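PDB 5Y0T: thermotoga maritima TmcAL from Thermotoga maritima, which belongs to the HIGH nucleotidyl transferase family of the HUP clan and holds adenosine-5'-rp-alpha-thio-triphosphate in a pocket of its chain. Local coordinates for residues Val87-Val99 with Glu348-Pro360. Residues are numbered along the deposited sequence; the frame is centred on the assembly and turned at random.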
loop_
_atom_site.group_PDB
_atom_site.type_symbol
_atom_site.label_atom_id
_atom_site.label_comp_id
_atom_site.label_asym_id
_atom_site.label_seq_id
_atom_site.Cartn_x
_atom_site.Cartn_y
_atom_site.Cartn_z
ATOM N N VAL A 87 18.912 5.813 23.762
ATOM C CA VAL A 87 20.121 5.764 24.588
ATOM C C VAL A 87 21.310 5.252 23.744
ATOM O O VAL A 87 22.437 5.732 23.881
ATOM C CB VAL A 87 19.891 4.883 25.851
ATOM C CG1 VAL A 87 21.184 4.631 26.621
ATOM C CG2 VAL A 87 18.857 5.545 26.769
ATOM N N CYS A 88 21.071 4.303 22.841
ATOM C CA CYS A 88 22.176 3.841 21.989
ATOM C C CYS A 88 22.751 4.981 21.132
ATOM O O CYS A 88 23.969 5.098 20.993
ATOM C CB CYS A 88 21.735 2.694 21.071
ATOM S SG CYS A 88 21.601 1.087 21.857
ATOM N N VAL A 89 21.879 5.812 20.572
ATOM C CA VAL A 89 22.329 6.928 19.746
ATOM C C VAL A 89 23.110 7.933 20.599
ATOM O O VAL A 89 24.200 8.363 20.225
ATOM C CB VAL A 89 21.159 7.681 19.071
ATOM C CG1 VAL A 89 21.667 8.947 18.390
ATOM C CG2 VAL A 89 20.421 6.793 18.027
ATOM N N LEU A 90 22.534 8.334 21.726
ATOM C CA LEU A 90 23.242 9.269 22.605
ATOM C C LEU A 90 24.590 8.710 23.060
ATOM O O LEU A 90 25.616 9.387 22.971
ATOM C CB LEU A 90 22.376 9.612 23.817
ATOM C CG LEU A 90 21.159 10.446 23.416
ATOM C CD1 LEU A 90 20.292 10.798 24.632
ATOM C CD2 LEU A 90 21.586 11.721 22.680
ATOM N N ASP A 91 24.589 7.477 23.553
ATOM C CA ASP A 91 25.833 6.857 23.974
ATOM C C ASP A 91 26.847 6.753 22.816
ATOM O O ASP A 91 28.047 6.886 23.026
ATOM C CB ASP A 91 25.563 5.474 24.557
ATOM C CG ASP A 91 26.832 4.787 25.014
ATOM O OD1 ASP A 91 27.317 5.130 26.108
ATOM O OD2 ASP A 91 27.332 3.917 24.274
ATOM N N ALA A 92 26.360 6.527 21.600
ATOM C CA ALA A 92 27.249 6.309 20.459
ATOM C C ALA A 92 27.960 7.587 20.012
ATOM O O ALA A 92 28.978 7.523 19.317
ATOM C CB ALA A 92 26.484 5.716 19.300
ATOM N N THR A 93 27.434 8.745 20.405
ATOM C CA THR A 93 28.072 10.009 20.048
ATOM C C THR A 93 29.474 10.074 20.620
ATOM O O THR A 93 30.332 10.780 20.087
ATOM C CB THR A 93 27.310 11.221 20.586
ATOM O OG1 THR A 93 27.305 11.152 22.020
ATOM C CG2 THR A 93 25.853 11.244 20.055
ATOM N N GLY A 94 29.678 9.360 21.728
ATOM C CA GLY A 94 30.961 9.321 22.407
ATOM C C GLY A 94 31.199 10.521 23.308
ATOM O O GLY A 94 32.281 10.643 23.898
ATOM N N VAL A 95 30.281 11.484 23.286
ATOM C CA VAL A 95 30.446 12.704 24.093
ATOM C C VAL A 95 29.399 13.021 25.174
ATOM O O VAL A 95 29.633 13.869 26.044
ATOM C CB VAL A 95 30.523 13.931 23.166
ATOM C CG1 VAL A 95 31.695 13.784 22.185
ATOM C CG2 VAL A 95 29.205 14.095 22.413
ATOM N N VAL A 96 28.265 12.337 25.148
ATOM C CA VAL A 96 27.165 12.697 26.040
ATOM C C VAL A 96 27.466 12.191 27.439
ATOM O O VAL A 96 27.852 11.040 27.584
ATOM C CB VAL A 96 25.826 12.133 25.534
ATOM C CG1 VAL A 96 24.773 12.170 26.652
ATOM C CG2 VAL A 96 25.356 12.930 24.306
ATOM N N THR A 97 27.463 13.089 28.435
ATOM C CA THR A 97 27.726 12.684 29.819
ATOM C C THR A 97 26.519 12.633 30.757
ATOM O O THR A 97 26.553 11.939 31.783
ATOM C CB THR A 97 28.763 13.623 30.459
ATOM O OG1 THR A 97 28.254 14.960 30.445
ATOM C CG2 THR A 97 30.077 13.570 29.679
ATOM N N ASP A 98 25.446 13.322 30.369
ATOM C CA ASP A 98 24.273 13.528 31.204
ATOM C C ASP A 98 23.023 13.515 30.357
ATOM O O ASP A 98 22.975 14.146 29.309
ATOM C CB ASP A 98 24.318 14.866 31.958
ATOM C CG ASP A 98 25.424 14.939 32.988
ATOM O OD1 ASP A 98 26.556 15.324 32.621
ATOM O OD2 ASP A 98 25.150 14.645 34.174
ATOM N N VAL A 99 22.000 12.827 30.837
ATOM C CA VAL A 99 20.695 12.863 30.191
ATOM C C VAL A 99 19.636 13.255 31.213
ATOM O O VAL A 99 19.630 12.745 32.338
ATOM C CB VAL A 99 20.337 11.497 29.548
ATOM C CG1 VAL A 99 18.854 11.444 29.183
ATOM C CG2 VAL A 99 21.204 11.255 28.314
ATOM N N GLU A 348 31.514 22.644 17.019
ATOM C CA GLU A 348 32.578 22.270 17.936
ATOM C C GLU A 348 32.345 20.872 18.507
ATOM O O GLU A 348 33.281 20.069 18.563
ATOM C CB GLU A 348 32.696 23.298 19.067
ATOM C CG GLU A 348 33.001 24.717 18.573
ATOM C CD GLU A 348 32.773 25.784 19.635
ATOM O OE1 GLU A 348 32.496 25.427 20.806
ATOM O OE2 GLU A 348 32.870 26.985 19.293
ATOM N N ILE A 349 31.115 20.570 18.929
ATOM C CA ILE A 349 30.871 19.255 19.541
ATOM C C ILE A 349 30.711 18.209 18.441
ATOM O O ILE A 349 31.092 17.057 18.611
ATOM C CB ILE A 349 29.640 19.253 20.514
ATOM C CG1 ILE A 349 29.580 17.945 21.318
ATOM C CG2 ILE A 349 28.320 19.459 19.772
ATOM C CD1 ILE A 349 30.846 17.686 22.150
ATOM N N LEU A 350 30.224 18.622 17.277
ATOM C CA LEU A 350 30.122 17.671 16.169
ATOM C C LEU A 350 31.511 17.237 15.711
ATOM O O LEU A 350 31.749 16.066 15.402
ATOM C CB LEU A 350 29.330 18.280 15.015
ATOM C CG LEU A 350 29.127 17.360 13.805
ATOM C CD1 LEU A 350 28.479 16.049 14.243
ATOM C CD2 LEU A 350 28.278 18.068 12.750
ATOM N N SER A 351 32.451 18.177 15.715
ATOM C CA SER A 351 33.819 17.868 15.362
ATOM C C SER A 351 34.433 16.835 16.332
ATOM O O SER A 351 35.141 15.900 15.922
ATOM C CB SER A 351 34.644 19.163 15.330
ATOM O OG SER A 351 36.010 18.879 15.103
ATOM N N LEU A 352 34.143 16.989 17.614
ATOM C CA LEU A 352 34.624 16.034 18.605
ATOM C C LEU A 352 33.959 14.663 18.418
ATOM O O LEU A 352 34.617 13.637 18.539
ATOM C CB LEU A 352 34.369 16.547 20.022
ATOM C CG LEU A 352 35.002 15.679 21.114
ATOM C CD1 LEU A 352 36.528 15.626 20.943
ATOM C CD2 LEU A 352 34.655 16.206 22.489
ATOM N N MET A 353 32.660 14.659 18.124
ATOM C CA MET A 353 31.948 13.417 17.817
ATOM C C MET A 353 32.604 12.657 16.680
ATOM O O MET A 353 32.667 11.433 16.713
ATOM C CB MET A 353 30.482 13.690 17.464
ATOM C CG MET A 353 29.623 14.044 18.668
ATOM S SD MET A 353 27.977 14.592 18.185
ATOM C CE MET A 353 27.479 13.222 17.141
ATOM N N ARG A 354 33.105 13.372 15.676
ATOM C CA ARG A 354 33.737 12.673 14.556
ATOM C C ARG A 354 34.961 11.907 15.032
ATOM O O ARG A 354 35.307 10.865 14.469
ATOM C CB ARG A 354 34.104 13.637 13.433
ATOM C CG ARG A 354 32.873 14.244 12.742
ATOM C CD ARG A 354 33.241 14.970 11.447
ATOM N NE ARG A 354 32.141 15.803 10.956
ATOM C CZ ARG A 354 31.126 15.351 10.218
ATOM N NH1 ARG A 354 30.176 16.185 9.812
ATOM N NH2 ARG A 354 31.056 14.066 9.888
ATOM N N LYS A 355 35.611 12.404 16.078
ATOM C CA LYS A 355 36.743 11.676 16.647
ATOM C C LYS A 355 36.297 10.570 17.605
ATOM O O LYS A 355 36.932 9.519 17.684
ATOM C CB LYS A 355 37.695 12.627 17.383
ATOM C CG LYS A 355 38.300 13.729 16.499
ATOM C CD LYS A 355 39.169 14.670 17.340
ATOM C CE LYS A 355 39.847 15.754 16.498
ATOM N NZ LYS A 355 38.901 16.803 16.009
ATOM N N LYS A 356 35.266 10.841 18.398
ATOM C CA LYS A 356 34.910 9.921 19.487
ATOM C C LYS A 356 33.720 8.979 19.254
ATOM O O LYS A 356 33.491 8.069 20.058
ATOM C CB LYS A 356 34.635 10.746 20.750
ATOM C CG LYS A 356 35.837 11.550 21.230
ATOM C CD LYS A 356 35.619 12.072 22.648
ATOM C CE LYS A 356 36.891 12.690 23.233
ATOM N NZ LYS A 356 38.040 11.731 23.254
ATOM N N ALA A 357 32.983 9.162 18.162
ATOM C CA ALA A 357 31.718 8.433 18.014
ATOM C C ALA A 357 31.959 6.954 17.746
ATOM O O ALA A 357 32.980 6.586 17.181
ATOM C CB ALA A 357 30.873 9.021 16.911
ATOM N N LYS A 358 31.022 6.119 18.187
ATOM C CA LYS A 358 31.124 4.672 18.010
ATOM C C LYS A 358 30.274 4.178 16.848
ATOM O O LYS A 358 30.240 2.985 16.590
ATOM C CB LYS A 358 30.699 3.935 19.294
ATOM C CG LYS A 358 31.274 4.507 20.597
ATOM C CD LYS A 358 30.506 3.962 21.815
ATOM C CE LYS A 358 30.889 4.691 23.097
ATOM N NZ LYS A 358 30.461 3.923 24.302
ATOM N N LEU A 359 29.552 5.089 16.192
ATOM C CA LEU A 359 28.774 4.768 14.992
ATOM C C LEU A 359 29.138 5.766 13.903
ATOM O O LEU A 359 29.496 6.898 14.219
ATOM C CB LEU A 359 27.261 4.831 15.262
ATOM C CG LEU A 359 26.624 3.805 16.207
ATOM C CD1 LEU A 359 25.154 4.142 16.446
ATOM C CD2 LEU A 359 26.772 2.411 15.604
ATOM N N PRO A 360 29.029 5.361 12.623
ATOM C CA PRO A 360 29.282 6.268 11.494
ATOM C C PRO A 360 28.337 7.462 11.539
ATOM O O PRO A 360 27.161 7.291 11.848
ATOM C CB PRO A 360 28.996 5.396 10.259
ATOM C CG PRO A 360 29.135 4.001 10.741
ATOM C CD PRO A 360 28.649 4.015 12.163
#
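Lys358 grips the last part of helix 79-92 twice, once through its backbone and once through its ammonium group. Its N donates to Ala92 O over 2.7 Å, nearly straight at 166° and in the carbonyl plane, so Ala92 O finds its donor in the loop after helix 346-356. The side chain, extended beyond CG, runs on past the Asp91 carbonyl into a salt bridge: NZ comes to Asp91 OD2 at 3.1 Å on the syn side, 33° out of the carboxylate plane. Ser184 holds the other oxygen, OD1, so both carboxylate oxygens have partners. Ala357 CA adds a CA-H...O contact to Ala92 O, 3.2 Å away, and another, longer, to Thr93 O.

Thr93 ties up its own turn: with chi1 at 62°, OG1 reaches back to donate to Leu90 O at 2.6 Å and accepts from Val95 N at 3.3 Å, closing an ST turn. Leu90 O also accepts from Thr93 N. The methyl CG2 faces Met353 CE.

At Gly94 the chain passes close against Lys356 O, 3.7 Å from Gly94 CA, where a CB would collide. Val95 then turns toward helix 346-356. CG1 packs on Leu352 CD2 at 3.8 Å, and CG2 meets Met353 CG and Ile349 CD1. At the Lys358 end, Leu359 CD1 rests on Ala92 CB, 3.5 Å away.

The contact thus joins the turn leading into strand 98-103 with helix 346-356: a main-chain bond set by backbone position, a salt bridge nearer solvent, and apolar contacts of buried Val95 and Ala92.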